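Local coordinates for StAR-related lipid transfer protein 5 (Homo sapiens, PDB 2R55) that probably binds cholesterol or other sterols and may take part in transporting sterols or other lipids inside the cell, at residues Gly66-Arg70 with Asp208-Pro212; Asn171-Phe177 with Leu190-Thr196; Glu81-Cys85 with Ala225-His230. All coordinates share one frame; numbering follows the deposited sequence.

Two contacts of the C-terminal helix and one hairpin of the sheet illustrate how a helix-grip fold is closed. Interaction 1 and interaction 3 both use helix 204-227, the first near its start and the second at its far end, with centres about 25 Å apart. Interaction 2 pairs two strands of the curved sheet, about 11 Å from interaction 1 and 19 Å from interaction 3, centre to centre. It touches interaction 1, since strand 67-75 neighbours strand 188-197. Along the chain, 66-70 and 81-85 come first, the hairpin segments 171-177 and 190-196 follow, and 208-212 and 225-230 come last. Early and late parts of the START domain are thereby joined around the sheet.

Interaction 1. Residues Gly66-Arg70 with Asp208-Pro212; sequences GNLYR and DSFFP
Asp208 opens the contact from the helix side, where OD1 stands 3.7 Å from Asn67 ND2, with the carboxylate and amide planes 31° apart. Asp208 OD1 also lies 4.1 Å from Tyr69 OH, so the polar part of the contact is loose, and apolar contacts do most of the joining.

Phe211, nearly one helical turn on, supplies the main one. Its CB sits over one face of the Tyr69 ring, 3.6 Å from the ring centroid, in a CH-pi contact displaced toward the rim at CE1. Because the first torsion of Phe211 (-74°) sets CG beside its own backbone N, the phenyl group leads off past CE1 of Tyr69, and the two rings meet obliquely with planes at 31°.

Pro212 then brings CD to within 3.6 Å of Tyr69 CE2, across the phenol from CE1. Having no N-H to offer the preceding turn, this proline sits where the helix kinks. Exchanging Tyr69 for a serine would probably leave Phe211 CB and Pro212 CD without the surface they rest on and open a gap between strand and helix.

The axes of strand 67-70 and helix 208-212 come within 10.1 Å at their closest. Tyr69 also touches Trp58 of strand 54-60 and bonds through its backbone to Phe194, while Phe211 reaches Thr196 of strand 188-197; helix 204-227 thus lies against two adjacent strands of the START sheet.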
loop_
_atom_site.group_PDB
_atom_site.type_symbol
_atom_site.label_atom_id
_atom_site.label_comp_id
_atom_site.label_asym_id
_atom_site.label_seq_id
_atom_site.Cartn_x
_atom_site.Cartn_y
_atom_site.Cartn_z
ATOM N N GLY A 66 3.861 11.068 -11.788
ATOM C CA GLY A 66 2.926 9.949 -12.020
ATOM C C GLY A 66 1.520 10.012 -11.419
ATOM O O GLY A 66 0.943 11.094 -11.230
ATOM N N ASN A 67 0.960 8.839 -11.125
ATOM C CA ASN A 67 -0.433 8.746 -10.712
ATOM C C ASN A 67 -0.644 8.185 -9.308
ATOM O O ASN A 67 0.260 7.587 -8.723
ATOM C CB ASN A 67 -1.216 7.900 -11.715
ATOM C CG ASN A 67 -1.136 8.441 -13.147
ATOM O OD1 ASN A 67 -1.297 9.637 -13.404
ATOM N ND2 ASN A 67 -0.917 7.541 -14.087
ATOM N N LEU A 68 -1.851 8.374 -8.782
ATOM C CA LEU A 68 -2.290 7.724 -7.558
ATOM C C LEU A 68 -3.404 6.770 -7.928
ATOM O O LEU A 68 -4.303 7.139 -8.684
ATOM C CB LEU A 68 -2.784 8.777 -6.557
ATOM C CG LEU A 68 -3.647 8.455 -5.333
ATOM C CD1 LEU A 68 -2.913 7.590 -4.313
ATOM C CD2 LEU A 68 -4.171 9.757 -4.667
ATOM N N TYR A 69 -3.352 5.558 -7.376
ATOM C CA TYR A 69 -4.294 4.480 -7.694
ATOM C C TYR A 69 -5.155 4.124 -6.486
ATOM O O TYR A 69 -4.655 4.069 -5.352
ATOM C CB TYR A 69 -3.544 3.230 -8.205
ATOM C CG TYR A 69 -2.971 3.422 -9.587
ATOM C CD1 TYR A 69 -1.673 3.909 -9.768
ATOM C CD2 TYR A 69 -3.736 3.150 -10.719
ATOM C CE1 TYR A 69 -1.149 4.118 -11.055
ATOM C CE2 TYR A 69 -3.224 3.348 -12.009
ATOM C CZ TYR A 69 -1.934 3.833 -12.165
ATOM O OH TYR A 69 -1.447 4.038 -13.428
ATOM N N ARG A 70 -6.439 3.869 -6.738
ATOM C CA ARG A 70 -7.410 3.631 -5.698
ATOM C C ARG A 70 -8.135 2.315 -5.961
ATOM O O ARG A 70 -8.778 2.138 -7.007
ATOM C CB ARG A 70 -8.406 4.786 -5.680
ATOM C CG ARG A 70 -9.599 4.642 -4.707
ATOM C CD ARG A 70 -10.780 5.426 -5.227
ATOM N NE ARG A 70 -11.701 5.824 -4.173
ATOM C CZ ARG A 70 -12.643 5.036 -3.657
ATOM N NH1 ARG A 70 -12.786 3.776 -4.079
ATOM N NH2 ARG A 70 -13.433 5.504 -2.697
ATOM N N ASP A 208 2.069 2.480 -16.690
ATOM C CA ASP A 208 0.620 2.628 -16.815
ATOM C C ASP A 208 -0.157 1.308 -16.958
ATOM O O ASP A 208 -1.323 1.224 -16.571
ATOM C CB ASP A 208 0.268 3.599 -17.944
ATOM C CG ASP A 208 0.512 5.067 -17.571
ATOM O OD1 ASP A 208 0.990 5.353 -16.450
ATOM O OD2 ASP A 208 0.217 5.943 -18.416
ATOM N N SER A 209 0.475 0.276 -17.498
ATOM C CA SER A 209 -0.193 -1.024 -17.618
ATOM C C SER A 209 -0.127 -1.797 -16.305
ATOM O O SER A 209 -1.095 -2.464 -15.903
ATOM C CB SER A 209 0.438 -1.856 -18.741
ATOM O OG SER A 209 0.720 -1.043 -19.865
ATOM N N PHE A 210 1.022 -1.693 -15.648
ATOM C CA PHE A 210 1.331 -2.500 -14.486
ATOM C C PHE A 210 0.384 -2.236 -13.317
ATOM O O PHE A 210 -0.280 -3.135 -12.851
ATOM C CB PHE A 210 2.802 -2.292 -14.084
ATOM C CG PHE A 210 3.173 -2.912 -12.768
ATOM C CD1 PHE A 210 3.393 -4.281 -12.663
ATOM C CD2 PHE A 210 3.291 -2.118 -11.623
ATOM C CE1 PHE A 210 3.726 -4.853 -11.431
ATOM C CE2 PHE A 210 3.621 -2.681 -10.384
ATOM C CZ PHE A 210 3.840 -4.042 -10.289
ATOM N N PHE A 211 0.327 -0.997 -12.859
ATOM C CA PHE A 211 -0.418 -0.649 -11.645
ATOM C C PHE A 211 -1.891 -1.060 -11.545
ATOM O O PHE A 211 -2.247 -1.714 -10.569
ATOM C CB PHE A 211 -0.217 0.815 -11.291
ATOM C CG PHE A 211 1.117 1.086 -10.723
ATOM C CD1 PHE A 211 1.505 0.465 -9.535
ATOM C CD2 PHE A 211 2.010 1.922 -11.382
ATOM C CE1 PHE A 211 2.751 0.682 -8.999
ATOM C CE2 PHE A 211 3.259 2.154 -10.852
ATOM C CZ PHE A 211 3.638 1.526 -9.655
ATOM N N PRO A 212 -2.740 -0.693 -12.534
ATOM C CA PRO A 212 -4.111 -1.212 -12.539
ATOM C C PRO A 212 -4.148 -2.707 -12.225
ATOM O O PRO A 212 -4.792 -3.131 -11.251
ATOM C CB PRO A 212 -4.568 -0.991 -13.979
ATOM C CG PRO A 212 -3.718 0.088 -14.502
ATOM C CD PRO A 212 -2.489 0.206 -13.671
#

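Interaction 2. Residues Asn171-Phe177 with Leu190-Thr196; sequences NHPCGCF and LVTFFHT
Gly175 and Phe193 exchange two backbone hydrogen bonds in the antiparallel beta hairpin of strands 167-180 and 188-197, part of the curved START sheet. Phe177 and Val191 form another hydrogen-bonded pair, and between the two lies the non-hydrogen-bonded pair Cys176-Thr192. On the face that carries both phenylalanines, Phe177 CE1 approaches the edge of the Phe193 ring, 3.9 Å from CE2. At Gly175 the backbone angles would jam any CB against the carbonyl of Cys174.

Between Asn171 and Gly175 the register slips by one residue, and His195 spans the break. His195 ND1 donates to Pro173 O at 2.7 Å, an acceptor almost exactly in the imidazole plane, while His172 CB sits 3.6 Å from the ring centroid, over its middle. With CG swung away from the backbone N (chi1 -152°), the ring reaches the Pro173 carbonyl on the facing strand, and His172 N donates to His195 O.

Farther out, Ser61 OG bonds to His195 NE2, which with the ND1 bond should fix the ring's rotation. Asn171 is held through ND2 by Asp136 OD2, leaving its carbonyl turned to Thr196: the hydroxyl OG1 gives a bond of 3.1 Å to Asn171 OD1, with a C=O...O angle of 174°.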
loop_
_atom_site.group_PDB
_atom_site.type_symbol
_atom_site.label_atom_id
_atom_site.label_comp_id
_atom_site.label_asym_id
_atom_site.label_seq_id
_atom_site.Cartn_x
_atom_site.Cartn_y
_atom_site.Cartn_z
ATOM N N ASN A 171 7.656 5.366 -2.429
ATOM C CA ASN A 171 6.220 5.460 -2.230
ATOM C C ASN A 171 5.871 6.846 -1.755
ATOM O O ASN A 171 6.526 7.381 -0.859
ATOM C CB ASN A 171 5.761 4.484 -1.138
ATOM C CG ASN A 171 5.683 3.064 -1.624
ATOM O OD1 ASN A 171 5.168 2.791 -2.705
ATOM N ND2 ASN A 171 6.196 2.148 -0.832
ATOM N N HIS A 172 4.831 7.424 -2.350
ATOM C CA HIS A 172 4.192 8.612 -1.787
ATOM C C HIS A 172 2.956 8.176 -0.957
ATOM O O HIS A 172 2.634 6.968 -0.941
ATOM C CB HIS A 172 3.877 9.579 -2.903
ATOM C CG HIS A 172 5.095 10.162 -3.533
ATOM N ND1 HIS A 172 5.623 9.682 -4.710
ATOM C CD2 HIS A 172 5.904 11.173 -3.138
ATOM C CE1 HIS A 172 6.692 10.392 -5.027
ATOM N NE2 HIS A 172 6.884 11.302 -4.090
ATOM N N PRO A 173 2.305 9.113 -0.225
ATOM C CA PRO A 173 1.307 8.655 0.768
ATOM C C PRO A 173 0.388 7.575 0.216
ATOM O O PRO A 173 -0.247 7.773 -0.817
ATOM C CB PRO A 173 0.532 9.924 1.098
ATOM C CG PRO A 173 1.554 11.022 0.912
ATOM C CD PRO A 173 2.433 10.586 -0.226
ATOM N N CYS A 174 0.352 6.435 0.895
ATOM C CA CYS A 174 -0.331 5.246 0.399
ATOM C C CYS A 174 -0.655 4.321 1.542
ATOM O O CYS A 174 -0.210 4.544 2.663
ATOM C CB CYS A 174 0.548 4.466 -0.583
ATOM S SG CYS A 174 2.114 3.841 0.064
ATOM N N GLY A 175 -1.412 3.270 1.241
ATOM C CA GLY A 175 -1.713 2.251 2.230
ATOM C C GLY A 175 -3.129 1.747 2.138
ATOM O O GLY A 175 -3.729 1.722 1.062
ATOM N N CYS A 176 -3.667 1.369 3.286
ATOM C CA CYS A 176 -4.930 0.661 3.371
ATOM C C CYS A 176 -5.861 1.225 4.414
ATOM O O CYS A 176 -5.430 1.533 5.522
ATOM C CB CYS A 176 -4.667 -0.778 3.768
ATOM S SG CYS A 176 -4.163 -1.700 2.393
ATOM N N PHE A 177 -7.137 1.315 4.048
ATOM C CA PHE A 177 -8.225 1.508 5.003
ATOM C C PHE A 177 -9.007 0.193 5.204
ATOM O O PHE A 177 -9.561 -0.371 4.248
ATOM C CB PHE A 177 -9.164 2.614 4.519
ATOM C CG PHE A 177 -8.581 3.995 4.610
ATOM C CD1 PHE A 177 -7.846 4.528 3.553
ATOM C CD2 PHE A 177 -8.783 4.779 5.748
ATOM C CE1 PHE A 177 -7.310 5.833 3.619
ATOM C CE2 PHE A 177 -8.250 6.072 5.832
ATOM C CZ PHE A 177 -7.501 6.602 4.752
ATOM N N LEU A 190 -12.373 -2.831 2.132
ATOM C CA LEU A 190 -10.963 -2.505 1.974
ATOM C C LEU A 190 -10.727 -1.526 0.813
ATOM O O LEU A 190 -10.932 -1.873 -0.368
ATOM C CB LEU A 190 -10.134 -3.775 1.748
ATOM C CG LEU A 190 -8.625 -3.617 1.494
ATOM C CD1 LEU A 190 -7.903 -3.047 2.718
ATOM C CD2 LEU A 190 -7.989 -4.922 1.088
ATOM N N VAL A 191 -10.283 -0.316 1.162
ATOM C CA VAL A 191 -9.908 0.705 0.185
ATOM C C VAL A 191 -8.406 0.958 0.309
ATOM O O VAL A 191 -7.899 1.266 1.404
ATOM C CB VAL A 191 -10.696 2.012 0.388
ATOM C CG1 VAL A 191 -10.504 2.957 -0.808
ATOM C CG2 VAL A 191 -12.160 1.713 0.583
ATOM N N THR A 192 -7.695 0.792 -0.805
ATOM C CA THR A 192 -6.246 0.862 -0.790
ATOM C C THR A 192 -5.764 1.849 -1.831
ATOM O O THR A 192 -6.345 1.953 -2.924
ATOM C CB THR A 192 -5.580 -0.481 -1.125
ATOM O OG1 THR A 192 -5.846 -0.810 -2.491
ATOM C CG2 THR A 192 -6.062 -1.613 -0.230
ATOM N N PHE A 193 -4.675 2.548 -1.500
ATOM C CA PHE A 193 -4.052 3.473 -2.416
ATOM C C PHE A 193 -2.617 3.080 -2.678
ATOM O O PHE A 193 -1.833 2.922 -1.747
ATOM C CB PHE A 193 -4.122 4.893 -1.862
ATOM C CG PHE A 193 -5.507 5.369 -1.656
ATOM C CD1 PHE A 193 -6.229 5.895 -2.710
ATOM C CD2 PHE A 193 -6.117 5.239 -0.419
ATOM C CE1 PHE A 193 -7.525 6.309 -2.526
ATOM C CE2 PHE A 193 -7.420 5.652 -0.232
ATOM C CZ PHE A 193 -8.124 6.194 -1.285
ATOM N N PHE A 194 -2.298 2.915 -3.960
ATOM C CA PHE A 194 -0.931 2.716 -4.426
ATOM C C PHE A 194 -0.460 4.037 -4.984
ATOM O O PHE A 194 -1.141 4.641 -5.816
ATOM C CB PHE A 194 -0.912 1.647 -5.513
ATOM C CG PHE A 194 -1.022 0.255 -4.984
ATOM C CD1 PHE A 194 -1.198 0.025 -3.618
ATOM C CD2 PHE A 194 -0.988 -0.824 -5.842
ATOM C CE1 PHE A 194 -1.295 -1.272 -3.128
ATOM C CE2 PHE A 194 -1.089 -2.121 -5.351
ATOM C CZ PHE A 194 -1.243 -2.341 -3.999
ATOM N N HIS A 195 0.687 4.503 -4.516
ATOM C CA HIS A 195 1.144 5.847 -4.847
ATOM C C HIS A 195 2.614 5.763 -5.094
ATOM O O HIS A 195 3.419 6.410 -4.425
ATOM C CB HIS A 195 0.905 6.763 -3.659
ATOM C CG HIS A 195 0.703 8.198 -4.029
ATOM N ND1 HIS A 195 0.154 9.110 -3.157
ATOM C CD2 HIS A 195 0.958 8.876 -5.174
ATOM C CE1 HIS A 195 0.093 10.290 -3.748
ATOM N NE2 HIS A 195 0.573 10.175 -4.970
ATOM N N THR A 196 2.967 4.943 -6.062
ATOM C CA THR A 196 4.318 4.421 -6.138
ATOM C C THR A 196 5.103 5.101 -7.216
ATOM O O THR A 196 4.600 5.290 -8.318
ATOM C CB THR A 196 4.246 2.951 -6.432
ATOM O OG1 THR A 196 3.623 2.311 -5.318
ATOM C CG2 THR A 196 5.634 2.358 -6.679
#

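Interaction 3. Residues Glu81-Cys85 with Ala225-His230; sequences EVWDC and AVKQFH
The C-terminal helix of the START helix-grip fold, helix 204-227, meets the short helix 79-86 near the end of the chain, and the residues just beyond it take part as well. Two kinds of contact lie next to each other here, an apolar patch and a polar edge.

The apolar patch gathers valine, alanine and cysteine side chains round the edge of one phenyl ring. Val82 CG1 lies 4.3 Å from Val226 CG2. Cys85 SG meets Ala225 CB and Val226 CG2 at similar range, and stands 4.1 Å from Phe229 CE2. The sulfur approaches the phenyl ring at its edge, 89° off the ring normal, so this sulfur-aromatic contact runs in the plane of the ring and not over its face. The first torsion of Cys85 sets SG anti to the carbonyl carbon, which turns the sulfur to these partners.

At the more exposed side, Glu81 stretches out beyond CG and runs alongside Phe229, the two side chains pointing opposite ways. Glu81 CG comes within 3.9 Å of Phe229 CD2. The carboxylate plane lies only 22° from that of the phenyl ring, and Glu81 OE2 stands 3.3 Å from Phe229 CB. Glu81 OE1 is 2.8 Å from His230 NE2, and carboxylate and imidazole planes are steeply inclined, at 73°. Backbone bonds of Phe229 N to Val226 O and His230 N to Lys227 O continue the turn that carries both side chains.

Phe229 also touches Leu93 in a loop, and Cys85 O bonds to Trp97 NE1 on helix 94-97. Beneath the contact, Val82 and Val226 both touch Val75 of strand 67-75, and Val82 also reaches Cys178 of strand 167-180, so the two helices close together over an end of the sheet.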
loop_
_atom_site.group_PDB
_atom_site.type_symbol
_atom_site.label_atom_id
_atom_site.label_comp_id
_atom_site.label_asym_id
_atom_site.label_seq_id
_atom_site.Cartn_x
_atom_site.Cartn_y
_atom_site.Cartn_z
ATOM N N GLU A 81 -8.794 -10.132 10.763
ATOM C CA GLU A 81 -8.175 -11.048 9.816
ATOM C C GLU A 81 -7.616 -10.285 8.619
ATOM O O GLU A 81 -6.459 -10.487 8.233
ATOM C CB GLU A 81 -9.175 -12.110 9.355
ATOM C CG GLU A 81 -9.111 -13.416 10.144
ATOM C CD GLU A 81 -10.309 -14.320 9.888
ATOM O OE1 GLU A 81 -11.236 -13.893 9.165
ATOM O OE2 GLU A 81 -10.334 -15.459 10.419
ATOM N N VAL A 82 -8.424 -9.385 8.048
ATOM C CA VAL A 82 -7.982 -8.624 6.881
ATOM C C VAL A 82 -6.848 -7.710 7.273
ATOM O O VAL A 82 -5.949 -7.479 6.479
ATOM C CB VAL A 82 -9.105 -7.803 6.179
ATOM C CG1 VAL A 82 -10.419 -8.550 6.184
ATOM C CG2 VAL A 82 -9.262 -6.439 6.806
ATOM N N TRP A 83 -6.884 -7.199 8.499
ATOM C CA TRP A 83 -5.840 -6.293 8.940
ATOM C C TRP A 83 -4.554 -7.069 9.160
ATOM O O TRP A 83 -3.487 -6.654 8.698
ATOM C CB TRP A 83 -6.240 -5.503 10.182
ATOM C CG TRP A 83 -5.087 -4.788 10.802
ATOM C CD1 TRP A 83 -4.384 -5.177 11.898
ATOM C CD2 TRP A 83 -4.477 -3.573 10.345
ATOM N NE1 TRP A 83 -3.378 -4.282 12.165
ATOM C CE2 TRP A 83 -3.416 -3.281 11.229
ATOM C CE3 TRP A 83 -4.728 -2.699 9.285
ATOM C CZ2 TRP A 83 -2.610 -2.151 11.089
ATOM C CZ3 TRP A 83 -3.920 -1.589 9.142
ATOM C CH2 TRP A 83 -2.871 -1.325 10.041
ATOM N N ASP A 84 -4.661 -8.213 9.830
ATOM C CA ASP A 84 -3.502 -9.089 10.019
ATOM C C ASP A 84 -2.737 -9.392 8.737
ATOM O O ASP A 84 -1.520 -9.569 8.758
ATOM C CB ASP A 84 -3.890 -10.376 10.732
ATOM C CG ASP A 84 -3.563 -10.323 12.201
ATOM O OD1 ASP A 84 -2.950 -9.254 12.592
ATOM O OD2 ASP A 84 -3.914 -11.324 12.957
ATOM N N CYS A 85 -3.465 -9.432 7.627
ATOM C CA CYS A 85 -2.881 -9.647 6.317
ATOM C C CYS A 85 -2.044 -8.476 5.810
ATOM O O CYS A 85 -0.930 -8.681 5.302
ATOM C CB CYS A 85 -3.981 -9.960 5.313
ATOM S SG CYS A 85 -4.795 -11.517 5.636
ATOM N N ALA A 225 -5.910 -15.345 0.942
ATOM C CA ALA A 225 -5.242 -15.409 2.246
ATOM C C ALA A 225 -6.263 -15.435 3.378
ATOM O O ALA A 225 -6.147 -16.226 4.322
ATOM C CB ALA A 225 -4.290 -14.253 2.413
ATOM N N VAL A 226 -7.270 -14.575 3.256
ATOM C CA VAL A 226 -8.396 -14.558 4.178
ATOM C C VAL A 226 -9.075 -15.932 4.246
ATOM O O VAL A 226 -9.258 -16.487 5.338
ATOM C CB VAL A 226 -9.407 -13.451 3.799
ATOM C CG1 VAL A 226 -10.769 -13.727 4.391
ATOM C CG2 VAL A 226 -8.896 -12.098 4.259
ATOM N N LYS A 227 -9.426 -16.481 3.081
ATOM C CA LYS A 227 -10.161 -17.747 3.014
ATOM C C LYS A 227 -9.479 -18.859 3.793
ATOM O O LYS A 227 -10.147 -19.722 4.355
ATOM C CB LYS A 227 -10.393 -18.189 1.566
ATOM C CG LYS A 227 -11.431 -17.351 0.825
ATOM C CD LYS A 227 -12.409 -18.236 0.051
ATOM C CE LYS A 227 -13.758 -17.531 -0.145
ATOM N NZ LYS A 227 -14.861 -18.489 -0.462
ATOM N N GLN A 228 -8.151 -18.810 3.838
ATOM C CA GLN A 228 -7.339 -19.818 4.513
ATOM C C GLN A 228 -7.587 -19.915 6.026
ATOM O O GLN A 228 -7.345 -20.963 6.623
ATOM C CB GLN A 228 -5.849 -19.612 4.195
ATOM C CG GLN A 228 -5.449 -20.074 2.780
ATOM C CD GLN A 228 -4.034 -19.626 2.366
ATOM O OE1 GLN A 228 -2.973 -20.092 3.043
ATOM N NE2 GLN A 228 -4.018 -18.736 1.225
ATOM N N PHE A 229 -8.085 -18.838 6.637
ATOM C CA PHE A 229 -8.459 -18.868 8.060
ATOM C C PHE A 229 -9.865 -19.419 8.271
ATOM O O PHE A 229 -10.197 -19.895 9.360
ATOM C CB PHE A 229 -8.323 -17.485 8.712
ATOM C CG PHE A 229 -6.983 -16.831 8.489
ATOM C CD1 PHE A 229 -5.808 -17.432 8.946
ATOM C CD2 PHE A 229 -6.896 -15.615 7.824
ATOM C CE1 PHE A 229 -4.570 -16.834 8.738
ATOM C CE2 PHE A 229 -5.663 -15.004 7.616
ATOM C CZ PHE A 229 -4.499 -15.618 8.075
ATOM N N HIS A 230 -10.686 -19.369 7.226
ATOM C CA HIS A 230 -12.035 -19.939 7.281
ATOM C C HIS A 230 -12.079 -21.384 6.789
ATOM O O HIS A 230 -13.151 -21.920 6.497
ATOM C CB HIS A 230 -12.995 -19.058 6.493
ATOM C CG HIS A 230 -12.981 -17.633 6.938
ATOM N ND1 HIS A 230 -12.647 -16.594 6.093
ATOM C CD2 HIS A 230 -13.218 -17.080 8.154
ATOM C CE1 HIS A 230 -12.702 -15.457 6.765
ATOM N NE2 HIS A 230 -13.038 -15.726 8.019
#